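Local structure of glutaredoxin-glutathione complex (5KQA) at residues E72-G75 with D76-A80; L23-A26 with L27-A30; A80-L83 with Q84-G87; T66-L69 with D70-S73; K55-D58 with Q59-A62. The protein binds glutathione and, as a glutaredoxin of the thioredoxin superfamily, probably catalyses glutathione-dependent thiol-disulfide exchange. One frame throughout, in Å; residues are numbered along the deposited sequence.

Overall arrangement
Interaction 2 comes first along the chain, inside helix 20-35. Interaction 5 ends helix 48-60, within the beta-alpha-beta unit formed with strands 39-43 and 65-68. Interaction 4 turns the chain at the end of strand 65-68 and shares Glu-72 and Ser-73 with interaction 1, which starts helix 75-86. Interaction 3 closes that helix and shares Ala-80 with interaction 1. All five are local, following one another along the chain, and none encloses another. Helix 20-35 packs on helix 75-86, so interaction 2 touches interactions 1 and 3, and Lys-29 forms a salt bridge with Glu-72. Interaction 5 lies apart, its centre about 26 Å from the centre of interaction 1.

Interaction 1: E72-G75 with D76-A80; sequences ESDG and DAIQA. With GSH (glutathione), chain B.
Asp-74 and Ile-78 meet at the N terminus of helix 75-86, where the chain enters through a type I beta turn from Glu-72 to Gly-75. Asp-74 holds the N-cap position, but its carboxylate makes no capping bond.

Two backbone bonds start the helix. Ile-78 N donates to Asp-74 O at 2.8 Å, and Gln-79 N to Gly-75 O at 2.9 Å. The beta turn is closed by Gly-75 N giving to Glu-72 O. A water joins turn to helix start: it accepts from Asp-76 N at 2.8 Å and donates to Ser-73 O.

The side-chain contact is made by Ile-78, whose methyl meets a carboxylate. With CG1 beside its backbone N (chi1 -61°) and the chain extended beyond it, Ile-78 crosses the Asp-74 side chain obliquely. Ile-78 CD1 comes to 3.0 Å from Asp-74 OD1, unusually short for a methyl and an oxygen, so the placing is doubtful. Glu-72 CB lies 4.3 Å from the same methyl.

The acids find their positive partner outside: Lys-29 of helix 20-35 forms a salt bridge with Glu-72 and a long, weak ion pair with Asp-74. An alanine in place of Asp-74 would take away the carboxylate that Ile-78 CD1 packs against and would probably leave Lys-29 without its second, weak acid partner.

The ligand bond is made by Gln-79, in the glutathione pocket. Lys-44 NZ bonds to OE1 of its amide, and Arg-89 O bonds to NE2, which should restrict its rotation. The same Gln-79 NE2 donates to glutathione O31 at 2.8 Å, with an N-H...O angle of 162°.

Interaction 2: L23-A26 with L27-A30; sequences LKMA and LQKA
Lys-24 and Met-25 both meet Gln-28 on helix 20-35, an alpha helix that lies against helix 75-86 in this thioredoxin-type fold. Both segments are regular alpha helix.

Four backbone bonds of the i to i+4 kind run along it. Leu-27 N donates to Leu-23 O, and Gln-28 N donates to Lys-24 O at 3.0 Å. Lys-29 N donates to Met-25 O, and Ala-30 N to Ala-26 O.

Aliphatic contacts gather round the Gln-28 amide. The Gln-28 chain is extended beyond CG and runs alongside both neighbours. Lys-24 and Met-25 come to the amide from neighbouring directions; Lys-24 CE lies 3.6 Å from Gln-28 NE2. Met-25 bends at chi2 (-61°) and again at chi3. This folds its methyl back, and CE rests 3.6 Å from Gln-28 OE1. The group sits on the exposed side of the helix.

The other side of the helix packs on helix 75-86. Ala-26 touches Ala-77, while Leu-27 touches Ala-81 and Trp-85. Lys-29 CG is anti to the backbone N (chi1 171°), and its extended chain carries NZ away to a salt bridge with Glu-72.

One water adds a polar link at the exposed edge. It donates to Lys-24 O at 2.7 Å, a second donor beside Gln-28 N. From Gln-28 NE2 the same water accepts a weak bond, 3.5 Å long.

Interaction 3: A80-L83 with Q84-G87; sequences AALL and QWTG
The C-terminal turn of helix 75-86 joins Leu-82 and Leu-83 to Thr-86 and Gly-87. Gly-87 is the first residue to leave helical angles, with a positive phi of 75°.

Regular helical bonds lead up to it. Gln-84 N donates to Ala-80 O and Trp-85 N to Ala-81 O. Gly-87 N then closes the last turn on Leu-83 O at 2.8 Å.

Leu-82 O is gripped twice by one residue. Thr-86 N donates to Leu-82 O at 2.7 Å, and Thr-86 OG1 donates to the same oxygen at 2.6 Å. The two donors arrive from opposite faces of the carbonyl plane, with the hydroxyl 37° out of it. OG1 can reach back because it sits between the backbone N and carbonyl carbon of Thr-86 (chi1 70°). The hydroxyl also takes a bond from Gln-88 N, so it ties the helix end to the chain that follows. A valine in place of Thr-86 would probably leave Leu-82 O with one donor fewer and Gln-88 N without its hydroxyl acceptor.

Leu-82 CD2 and Trp-85 CE3 form the apolar pair, 4.0 Å apart, the methyl meeting the indole at a slant. Thr-86 CG2 stands over one indole face, offset toward the rim. Leu-83 CD1 lies against the Gly-87 backbone, 3.7 Å from Gly-87 C.

Around this turn, Trp-85 meets the Phe-95 ring of strand 93-96, and its side chain also touches Gln-31 and Val-34 of helix 20-35. Leu-82 packs on Asn-93 and Phe-95. The turn thus lies between the sheet and helix 20-35.

Interaction 4: T66-L69 with D70-S73; sequences TIEL and DQES
Ile-67 CG2 approaches Glu-72 OE2 at 4.2 Å, where strand 65-68 ends and the chain turns toward helix 75-86. Ile-67 itself remains in the sheet, with backbone bonds to Val-41 and Ser-43.

Glu-68 follows. A water accepts from Glu-68 N and donates to Glu-72 OE2 at 2.6 Å, bridging strand and loop. The other oxygen of this carboxylate, OE1, is held by Lys-29. Glu-68 O accepts from Gln-71 N at 3.0 Å, the donor standing 51° out of the carbonyl plane. On the opposite face of that carbonyl lies Glu-72 CG, 3.4 Å from Glu-68 O. The Glu-68 side chain runs alongside Gln-71, carboxylate and amide planes only 12° apart. Asp-70 OD1 packs on Glu-68 CB at 3.5 Å; its carboxylate is turned nearly at right angles to that of Glu-68.

Leu-69 O takes a bond from Glu-72 N at 3.1 Å, completing the short 3-10 turn. The Leu-69 side chain packs on Ile-78 and Gln-79 of helix 75-86.

Glu-68 OE1 and Asp-70 OD1 are like charges 3.9 Å apart. Lys-54, paired with Glu-68 OE2, probably offsets part of this charge, while the hydroxyl of Ser-43 bonds OE1 and that of Thr-45 bonds Asp-70 and Gln-71.

Interaction 5: K55-D58 with Q59-A62; sequences KLFD and QLGA
Phe-57 O accepts from Ala-62 N at 3.0 Å and Asp-58 O from Gly-61 N at 3.1 Å, the two bonds of a Schellman motif that ends helix 48-60. Gly-61 leaves the helix with a positive phi of 78°. Ahead of it the helix is regular: Gln-59 N bonds to Lys-55 O, and Leu-60 N bonds to Leu-56 O. Leu-60 N also makes a weak bond to Phe-57 O.

The apolar side of the motif is formed by Phe-57 and Ala-62. Their CB atoms lie 4.5 Å apart, the hydrophobic contact often seen across a Schellman turn. Leu-60 CG stands beside its own backbone N (chi1 -67°), which directs CD1 back toward the preceding turn. There Leu-60 CD1 meets Leu-56 CG at 4.1 Å. The same methyl lies 4.4 Å from Phe-57 CD1, approaching the ring obliquely.

On the polar side Lys-55 and Gln-59, both exposed, cross at an angle. Asp-58 OD1 receives a bond from a water at 2.9 Å. That water also donates to Ala-62 O at 2.8 Å, so it spans the passage from helix to loop. Tyr-64 OH, farther along the chain, bonds to the same carboxylate oxygen.

In the fold, this helix end belongs to the crossover between strands 39-43 and 65-68. Phe-57 packs on Leu-39 and Val-41 of the first strand. Leu-56 and Leu-60 face His-111 of helix 104-112 and Leu-116 of helix 116-122. Ala-62 touches Leu-120, so the turn lies against the C-terminal helices.

Interaction 1: E72-G75 with D76-A80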
loop_
_atom_site.group_PDB
_atom_site.type_symbol
_atom_site.label_atom_id
_atom_site.label_comp_id
_atom_site.label_asym_id
_atom_site.label_seq_id
_atom_site.Cartn_x
_atom_site.Cartn_y
_atom_site.Cartn_z
ATOM N N GLU A 72 -13.845 -3.664 -2.159
ATOM C CA GLU A 72 -14.287 -2.281 -2.244
ATOM C C GLU A 72 -15.149 -2.126 -3.494
ATOM O O GLU A 72 -14.798 -2.658 -4.547
ATOM C CB GLU A 72 -13.083 -1.335 -2.280
ATOM C CG GLU A 72 -12.224 -1.377 -1.018
ATOM C CD GLU A 72 -12.863 -0.657 0.162
ATOM O OE1 GLU A 72 -13.758 0.181 -0.055
ATOM O OE2 GLU A 72 -12.460 -0.919 1.313
ATOM N N SER A 73 -16.278 -1.423 -3.394
ATOM C CA SER A 73 -17.116 -1.244 -4.578
ATOM C C SER A 73 -16.357 -0.520 -5.687
ATOM O O SER A 73 -16.555 -0.809 -6.864
ATOM C CB SER A 73 -18.403 -0.479 -4.252
ATOM O OG SER A 73 -18.123 0.786 -3.676
ATOM N N ASP A 74 -15.485 0.422 -5.324
ATOM C CA ASP A 74 -14.734 1.155 -6.346
ATOM C C ASP A 74 -13.302 0.635 -6.487
ATOM O O ASP A 74 -12.403 1.374 -6.891
ATOM C CB ASP A 74 -14.737 2.653 -6.042
ATOM C CG ASP A 74 -14.144 2.974 -4.691
ATOM O OD1 ASP A 74 -13.750 2.028 -3.972
ATOM O OD2 ASP A 74 -14.083 4.173 -4.339
ATOM N N GLY A 75 -13.108 -0.646 -6.176
ATOM C CA GLY A 75 -11.807 -1.295 -6.309
ATOM C C GLY A 75 -11.136 -1.187 -7.676
ATOM O O GLY A 75 -9.932 -0.944 -7.765
ATOM N N ASP A 76 -11.896 -1.370 -8.747
ATOM C CA ASP A 76 -11.339 -1.169 -10.091
ATOM C C ASP A 76 -10.878 0.279 -10.308
ATOM O O ASP A 76 -9.807 0.522 -10.874
ATOM C CB ASP A 76 -12.358 -1.552 -11.166
ATOM C CG ASP A 76 -12.778 -3.019 -11.082
ATOM O OD1 ASP A 76 -12.043 -3.821 -10.465
ATOM O OD2 ASP A 76 -13.850 -3.365 -11.627
ATOM N N ALA A 77 -11.692 1.240 -9.875
ATOM C CA ALA A 77 -11.318 2.645 -10.001
ATOM C C ALA A 77 -10.093 2.938 -9.145
ATOM O O ALA A 77 -9.190 3.669 -9.565
ATOM C CB ALA A 77 -12.471 3.553 -9.610
ATOM N N ILE A 78 -10.038 2.362 -7.949
ATOM C CA ILE A 78 -8.865 2.575 -7.105
ATOM C C ILE A 78 -7.609 1.974 -7.759
ATOM O O ILE A 78 -6.542 2.586 -7.746
ATOM C CB ILE A 78 -9.060 1.991 -5.705
ATOM C CG1 ILE A 78 -10.244 2.685 -5.016
ATOM C CG2 ILE A 78 -7.768 2.145 -4.877
ATOM C CD1 ILE A 78 -10.728 1.991 -3.749
ATOM N N GLN A 79 -7.733 0.792 -8.351
ATOM C CA GLN A 79 -6.567 0.178 -8.975
ATOM C C GLN A 79 -6.112 1.020 -10.175
ATOM O O GLN A 79 -4.917 1.170 -10.424
ATOM C CB GLN A 79 -6.864 -1.267 -9.395
ATOM C CG GLN A 79 -5.594 -2.077 -9.681
ATOM C CD GLN A 79 -5.815 -3.583 -9.625
ATOM O OE1 GLN A 79 -6.947 -4.055 -9.495
ATOM N NE2 GLN A 79 -4.726 -4.347 -9.724
ATOM N N ALA A 80 -7.069 1.589 -10.903
ATOM C CA ALA A 80 -6.754 2.472 -12.017
ATOM C C ALA A 80 -6.059 3.749 -11.545
ATOM O O ALA A 80 -5.126 4.235 -12.190
ATOM C CB ALA A 80 -8.023 2.822 -12.802
HETATM N N1 GSH B . 6.463 -8.659 -8.180
HETATM C CA1 GSH B . 5.186 -8.344 -7.627
HETATM C C1 GSH B . 5.367 -8.198 -6.133
HETATM O O11 GSH B . 4.528 -7.547 -5.452
HETATM O O12 GSH B . 6.372 -8.719 -5.571
HETATM C CB1 GSH B . 4.169 -9.423 -7.971
HETATM C CG1 GSH B . 2.819 -9.127 -7.327
HETATM C CD1 GSH B . 1.668 -9.792 -8.079
HETATM O OE1 GSH B . 1.887 -10.504 -9.042
HETATM N N2 GSH B . 0.321 -9.582 -7.656
HETATM C CA2 GSH B . -0.780 -10.181 -8.343
HETATM C C2 GSH B . -1.605 -9.165 -9.094
HETATM O O2 GSH B . -1.785 -8.040 -8.652
HETATM C CB2 GSH B . -1.776 -10.771 -7.371
HETATM S SG2 GSH B . -1.249 -12.348 -6.763
HETATM N N3 GSH B . -2.223 -9.555 -10.310
HETATM C CA3 GSH B . -3.040 -8.622 -11.007
HETATM C C3 GSH B . -4.249 -8.286 -10.135
HETATM O O31 GSH B . -4.782 -7.147 -10.199
HETATM O O32 GSH B . -4.736 -9.133 -9.331
HETATM O O HOH W 1 -14.561 -2.214 -8.390
#

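Interaction 2: L23-A26 with L27-A30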
loop_
_atom_site.group_PDB
_atom_site.type_symbol
_atom_site.label_atom_id
_atom_site.label_comp_id
_atom_site.label_asym_id
_atom_site.label_seq_id
_atom_site.Cartn_x
_atom_site.Cartn_y
_atom_site.Cartn_z
ATOM N N LEU A 23 -12.430 7.967 -11.490
ATOM C CA LEU A 23 -10.988 7.845 -11.273
ATOM C C LEU A 23 -10.510 8.924 -10.313
ATOM O O LEU A 23 -9.720 8.659 -9.412
ATOM C CB LEU A 23 -10.223 7.930 -12.598
ATOM C CG LEU A 23 -8.810 7.333 -12.596
ATOM C CD1 LEU A 23 -8.489 6.719 -13.955
ATOM C CD2 LEU A 23 -7.763 8.380 -12.218
ATOM N N LYS A 24 -11.013 10.138 -10.508
ATOM C CA LYS A 24 -10.682 11.266 -9.644
ATOM C C LYS A 24 -11.086 11.015 -8.185
ATOM O O LYS A 24 -10.300 11.245 -7.274
ATOM C CB LYS A 24 -11.358 12.534 -10.169
ATOM C CG LYS A 24 -11.108 13.762 -9.326
ATOM C CD LYS A 24 -11.807 14.975 -9.909
ATOM C CE LYS A 24 -12.633 15.686 -8.851
ATOM N NZ LYS A 24 -13.204 16.963 -9.364
ATOM N N MET A 25 -12.322 10.564 -7.982
ATOM C CA MET A 25 -12.832 10.213 -6.657
ATOM C C MET A 25 -12.032 9.077 -6.015
ATOM O O MET A 25 -11.700 9.125 -4.834
ATOM C CB MET A 25 -14.303 9.817 -6.746
ATOM C CG MET A 25 -15.240 10.957 -7.099
ATOM S SD MET A 25 -15.207 12.273 -5.862
ATOM C CE MET A 25 -14.087 13.425 -6.629
ATOM N N ALA A 26 -11.735 8.051 -6.800
ATOM C CA ALA A 26 -10.916 6.940 -6.323
ATOM C C ALA A 26 -9.504 7.394 -5.906
ATOM O O ALA A 26 -8.969 6.940 -4.897
ATOM C CB ALA A 26 -10.833 5.861 -7.398
ATOM N N LEU A 27 -8.897 8.276 -6.692
ATOM C CA LEU A 27 -7.583 8.809 -6.354
ATOM C C LEU A 27 -7.640 9.587 -5.043
ATOM O O LEU A 27 -6.799 9.396 -4.170
ATOM C CB LEU A 27 -7.052 9.704 -7.475
ATOM C CG LEU A 27 -5.665 10.316 -7.221
ATOM C CD1 LEU A 27 -4.580 9.241 -7.203
ATOM C CD2 LEU A 27 -5.345 11.384 -8.260
ATOM N N GLN A 28 -8.629 10.468 -4.907
ATOM C CA GLN A 28 -8.809 11.198 -3.652
ATOM C C GLN A 28 -8.935 10.237 -2.470
ATOM O O GLN A 28 -8.300 10.435 -1.434
ATOM C CB GLN A 28 -10.035 12.121 -3.728
ATOM C CG GLN A 28 -9.771 13.374 -4.574
ATOM C CD GLN A 28 -10.968 14.314 -4.683
ATOM O OE1 GLN A 28 -11.900 14.263 -3.874
ATOM N NE2 GLN A 28 -10.941 15.181 -5.693
ATOM N N LYS A 29 -9.737 9.187 -2.636
ATOM C CA LYS A 29 -9.892 8.183 -1.590
ATOM C C LYS A 29 -8.555 7.537 -1.227
ATOM O O LYS A 29 -8.247 7.372 -0.051
ATOM C CB LYS A 29 -10.887 7.099 -2.021
ATOM C CG LYS A 29 -10.930 5.914 -1.068
ATOM C CD LYS A 29 -12.077 4.942 -1.363
ATOM C CE LYS A 29 -12.160 3.843 -0.279
ATOM N NZ LYS A 29 -13.430 3.064 -0.329
ATOM N N ALA A 30 -7.778 7.149 -2.238
ATOM C CA ALA A 30 -6.487 6.483 -2.017
ATOM C C ALA A 30 -5.496 7.424 -1.341
ATOM O O ALA A 30 -4.767 7.023 -0.433
ATOM C CB ALA A 30 -5.917 5.976 -3.327
HETATM O O HOH W 2 -8.499 13.298 -7.311
#

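Interaction 3: A80-L83 with Q84-G87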
loop_
_atom_site.group_PDB
_atom_site.type_symbol
_atom_site.label_atom_id
_atom_site.label_comp_id
_atom_site.label_asym_id
_atom_site.label_seq_id
_atom_site.Cartn_x
_atom_site.Cartn_y
_atom_site.Cartn_z
ATOM N N ALA A 80 -7.069 1.589 -10.903
ATOM C CA ALA A 80 -6.754 2.472 -12.017
ATOM C C ALA A 80 -6.059 3.749 -11.545
ATOM O O ALA A 80 -5.126 4.235 -12.190
ATOM C CB ALA A 80 -8.023 2.822 -12.802
ATOM N N ALA A 81 -6.524 4.304 -10.434
ATOM C CA ALA A 81 -5.911 5.504 -9.873
ATOM C C ALA A 81 -4.480 5.224 -9.397
ATOM O O ALA A 81 -3.587 6.068 -9.534
ATOM C CB ALA A 81 -6.759 6.045 -8.736
ATOM N N LEU A 82 -4.257 4.032 -8.853
ATOM C CA LEU A 82 -2.929 3.681 -8.346
ATOM C C LEU A 82 -1.960 3.494 -9.503
ATOM O O LEU A 82 -0.769 3.787 -9.379
ATOM C CB LEU A 82 -2.978 2.412 -7.493
ATOM C CG LEU A 82 -3.649 2.490 -6.116
ATOM C CD1 LEU A 82 -3.908 1.083 -5.585
ATOM C CD2 LEU A 82 -2.833 3.316 -5.086
ATOM N N LEU A 83 -2.473 3.006 -10.633
ATOM C CA LEU A 83 -1.669 2.905 -11.845
ATOM C C LEU A 83 -1.254 4.297 -12.319
ATOM O O LEU A 83 -0.089 4.548 -12.595
ATOM C CB LEU A 83 -2.437 2.177 -12.954
ATOM C CG LEU A 83 -1.777 2.135 -14.346
ATOM C CD1 LEU A 83 -0.326 1.628 -14.295
ATOM C CD2 LEU A 83 -2.600 1.278 -15.301
ATOM N N GLN A 84 -2.216 5.200 -12.429
ATOM C CA GLN A 84 -1.914 6.566 -12.821
ATOM C C GLN A 84 -0.886 7.207 -11.882
ATOM O O GLN A 84 0.046 7.878 -12.313
ATOM C CB GLN A 84 -3.191 7.402 -12.849
ATOM C CG GLN A 84 -2.946 8.891 -13.060
ATOM C CD GLN A 84 -4.190 9.716 -12.830
ATOM O OE1 GLN A 84 -4.289 10.468 -11.851
ATOM N NE2 GLN A 84 -5.155 9.581 -13.730
ATOM N N TRP A 85 -1.061 6.969 -10.593
ATOM C CA TRP A 85 -0.247 7.584 -9.554
ATOM C C TRP A 85 1.150 6.973 -9.413
ATOM O O TRP A 85 2.130 7.701 -9.181
ATOM C CB TRP A 85 -1.008 7.471 -8.240
ATOM C CG TRP A 85 -0.468 8.181 -7.042
ATOM C CD1 TRP A 85 0.531 9.107 -6.994
ATOM C CD2 TRP A 85 -0.938 8.019 -5.698
ATOM N NE1 TRP A 85 0.722 9.524 -5.694
ATOM C CE2 TRP A 85 -0.164 8.868 -4.881
ATOM C CE3 TRP A 85 -1.924 7.216 -5.107
ATOM C CZ2 TRP A 85 -0.361 8.959 -3.506
ATOM C CZ3 TRP A 85 -2.112 7.298 -3.739
ATOM C CH2 TRP A 85 -1.329 8.165 -2.953
ATOM N N THR A 86 1.248 5.649 -9.541
ATOM C CA THR A 86 2.508 4.943 -9.239
ATOM C C THR A 86 3.125 4.129 -10.398
ATOM O O THR A 86 4.232 3.607 -10.262
ATOM C CB THR A 86 2.331 3.954 -8.056
ATOM O OG1 THR A 86 1.523 2.852 -8.474
ATOM C CG2 THR A 86 1.698 4.629 -6.815
ATOM N N GLY A 87 2.406 3.979 -11.505
ATOM C CA GLY A 87 2.894 3.182 -12.623
ATOM C C GLY A 87 2.828 1.683 -12.396
ATOM O O GLY A 87 3.197 0.876 -13.256
#

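Interaction 4: T66-L69 with D70-S73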
loop_
_atom_site.group_PDB
_atom_site.type_symbol
_atom_site.label_atom_id
_atom_site.label_comp_id
_atom_site.label_asym_id
_atom_site.label_seq_id
_atom_site.Cartn_x
_atom_site.Cartn_y
_atom_site.Cartn_z
ATOM N N THR A 66 -4.639 -2.259 5.921
ATOM C CA THR A 66 -4.911 -3.033 4.723
ATOM C C THR A 66 -6.176 -2.528 4.046
ATOM O O THR A 66 -7.188 -2.260 4.709
ATOM C CB THR A 66 -5.094 -4.523 5.033
ATOM O OG1 THR A 66 -3.886 -5.046 5.576
ATOM C CG2 THR A 66 -5.449 -5.285 3.769
ATOM N N ILE A 67 -6.126 -2.421 2.725
ATOM C CA ILE A 67 -7.299 -2.064 1.949
ATOM C C ILE A 67 -7.449 -3.103 0.847
ATOM O O ILE A 67 -6.646 -3.162 -0.079
ATOM C CB ILE A 67 -7.194 -0.643 1.340
ATOM C CG1 ILE A 67 -7.055 0.423 2.442
ATOM C CG2 ILE A 67 -8.412 -0.345 0.470
ATOM C CD1 ILE A 67 -8.360 0.663 3.245
ATOM N N GLU A 68 -8.471 -3.939 0.966
ATOM C CA GLU A 68 -8.680 -5.028 0.017
ATOM C C GLU A 68 -9.499 -4.551 -1.169
ATOM O O GLU A 68 -10.709 -4.383 -1.047
ATOM C CB GLU A 68 -9.386 -6.206 0.698
ATOM C CG GLU A 68 -8.658 -6.774 1.910
ATOM C CD GLU A 68 -7.422 -7.570 1.527
ATOM O OE1 GLU A 68 -6.984 -7.449 0.368
ATOM O OE2 GLU A 68 -6.891 -8.324 2.376
ATOM N N LEU A 69 -8.853 -4.342 -2.313
ATOM C CA LEU A 69 -9.536 -3.756 -3.464
ATOM C C LEU A 69 -10.712 -4.610 -3.958
ATOM O O LEU A 69 -11.726 -4.081 -4.435
ATOM C CB LEU A 69 -8.551 -3.529 -4.604
ATOM C CG LEU A 69 -7.366 -2.616 -4.317
ATOM C CD1 LEU A 69 -6.596 -2.387 -5.612
ATOM C CD2 LEU A 69 -7.841 -1.313 -3.703
ATOM N N ASP A 70 -10.578 -5.925 -3.824
ATOM C CA ASP A 70 -11.615 -6.862 -4.264
ATOM C C ASP A 70 -12.880 -6.769 -3.409
ATOM O O ASP A 70 -13.919 -7.312 -3.764
ATOM C CB ASP A 70 -11.080 -8.298 -4.229
ATOM C CG ASP A 70 -10.534 -8.666 -2.876
ATOM O OD1 ASP A 70 -9.664 -7.925 -2.376
ATOM O OD2 ASP A 70 -10.989 -9.669 -2.290
ATOM N N GLN A 71 -12.782 -6.090 -2.273
ATOM C CA GLN A 71 -13.921 -5.949 -1.375
ATOM C C GLN A 71 -14.450 -4.524 -1.353
ATOM O O GLN A 71 -15.371 -4.203 -0.609
ATOM C CB GLN A 71 -13.530 -6.382 0.028
ATOM C CG GLN A 71 -13.129 -7.844 0.075
ATOM C CD GLN A 71 -13.040 -8.347 1.474
ATOM O OE1 GLN A 71 -13.968 -8.164 2.252
ATOM N NE2 GLN A 71 -11.914 -8.971 1.822
ATOM N N GLU A 72 -13.845 -3.664 -2.159
ATOM C CA GLU A 72 -14.287 -2.281 -2.244
ATOM C C GLU A 72 -15.149 -2.126 -3.494
ATOM O O GLU A 72 -14.798 -2.658 -4.547
ATOM C CB GLU A 72 -13.083 -1.335 -2.280
ATOM C CG GLU A 72 -12.224 -1.377 -1.018
ATOM C CD GLU A 72 -12.863 -0.657 0.162
ATOM O OE1 GLU A 72 -13.758 0.181 -0.055
ATOM O OE2 GLU A 72 -12.460 -0.919 1.313
ATOM N N SER A 73 -16.278 -1.423 -3.394
ATOM C CA SER A 73 -17.116 -1.244 -4.578
ATOM C C SER A 73 -16.357 -0.520 -5.687
ATOM O O SER A 73 -16.555 -0.809 -6.864
ATOM C CB SER A 73 -18.403 -0.479 -4.252
ATOM O OG SER A 73 -18.123 0.786 -3.676
HETATM O O HOH W 3 -10.863 -2.828 2.167
#

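Interaction 5: K55-D58 with Q59-A62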
loop_
_atom_site.group_PDB
_atom_site.type_symbol
_atom_site.label_atom_id
_atom_site.label_comp_id
_atom_site.label_asym_id
_atom_site.label_seq_id
_atom_site.Cartn_x
_atom_site.Cartn_y
_atom_site.Cartn_z
ATOM N N LYS A 55 2.612 -10.487 6.457
ATOM C CA LYS A 55 3.316 -11.332 7.418
ATOM C C LYS A 55 4.642 -10.692 7.862
ATOM O O LYS A 55 4.981 -10.703 9.047
ATOM C CB LYS A 55 3.560 -12.714 6.808
ATOM C CG LYS A 55 4.019 -13.778 7.784
ATOM C CD LYS A 55 3.948 -15.154 7.128
ATOM C CE LYS A 55 4.280 -16.280 8.101
ATOM N NZ LYS A 55 5.707 -16.255 8.540
ATOM N N LEU A 56 5.389 -10.136 6.910
ATOM C CA LEU A 56 6.625 -9.414 7.228
ATOM C C LEU A 56 6.365 -8.256 8.185
ATOM O O LEU A 56 7.042 -8.117 9.201
ATOM C CB LEU A 56 7.294 -8.881 5.956
ATOM C CG LEU A 56 8.550 -8.025 6.201
ATOM C CD1 LEU A 56 9.739 -8.891 6.554
ATOM C CD2 LEU A 56 8.875 -7.133 5.031
ATOM N N PHE A 57 5.394 -7.412 7.850
ATOM C CA PHE A 57 5.055 -6.276 8.701
ATOM C C PHE A 57 4.580 -6.731 10.078
ATOM O O PHE A 57 4.897 -6.091 11.077
ATOM C CB PHE A 57 3.985 -5.398 8.039
ATOM C CG PHE A 57 4.481 -4.651 6.852
ATOM C CD1 PHE A 57 5.741 -4.069 6.865
ATOM C CD2 PHE A 57 3.703 -4.537 5.715
ATOM C CE1 PHE A 57 6.214 -3.378 5.770
ATOM C CE2 PHE A 57 4.175 -3.851 4.611
ATOM C CZ PHE A 57 5.428 -3.269 4.641
ATOM N N ASP A 58 3.820 -7.825 10.134
ATOM C CA ASP A 58 3.398 -8.388 11.420
ATOM C C ASP A 58 4.613 -8.687 12.299
ATOM O O ASP A 58 4.683 -8.272 13.463
ATOM C CB ASP A 58 2.578 -9.677 11.230
ATOM C CG ASP A 58 1.202 -9.426 10.610
ATOM O OD1 ASP A 58 0.654 -8.314 10.757
ATOM O OD2 ASP A 58 0.662 -10.359 9.975
ATOM N N GLN A 59 5.572 -9.405 11.723
ATOM C CA GLN A 59 6.756 -9.859 12.447
ATOM C C GLN A 59 7.677 -8.693 12.841
ATOM O O GLN A 59 8.378 -8.753 13.858
ATOM C CB GLN A 59 7.500 -10.898 11.602
ATOM C CG GLN A 59 6.669 -12.165 11.367
ATOM C CD GLN A 59 7.352 -13.181 10.471
ATOM O OE1 GLN A 59 8.114 -12.823 9.574
ATOM N NE2 GLN A 59 7.077 -14.458 10.710
ATOM N N LEU A 60 7.656 -7.624 12.052
ATOM C CA LEU A 60 8.447 -6.433 12.358
ATOM C C LEU A 60 7.805 -5.569 13.431
ATOM O O LEU A 60 8.415 -4.608 13.899
ATOM C CB LEU A 60 8.655 -5.576 11.112
ATOM C CG LEU A 60 9.503 -6.112 9.967
ATOM C CD1 LEU A 60 9.547 -5.054 8.872
ATOM C CD2 LEU A 60 10.905 -6.479 10.437
ATOM N N GLY A 61 6.569 -5.888 13.809
ATOM C CA GLY A 61 5.860 -5.108 14.815
ATOM C C GLY A 61 5.298 -3.798 14.280
ATOM O O GLY A 61 5.055 -2.844 15.025
ATOM N N ALA A 62 5.079 -3.750 12.974
ATOM C CA ALA A 62 4.597 -2.531 12.339
ATOM C C ALA A 62 3.086 -2.587 12.149
ATOM O O ALA A 62 2.543 -3.610 11.745
ATOM C CB ALA A 62 5.303 -2.315 10.997
HETATM O O HOH W 4 0.798 -5.787 12.250
#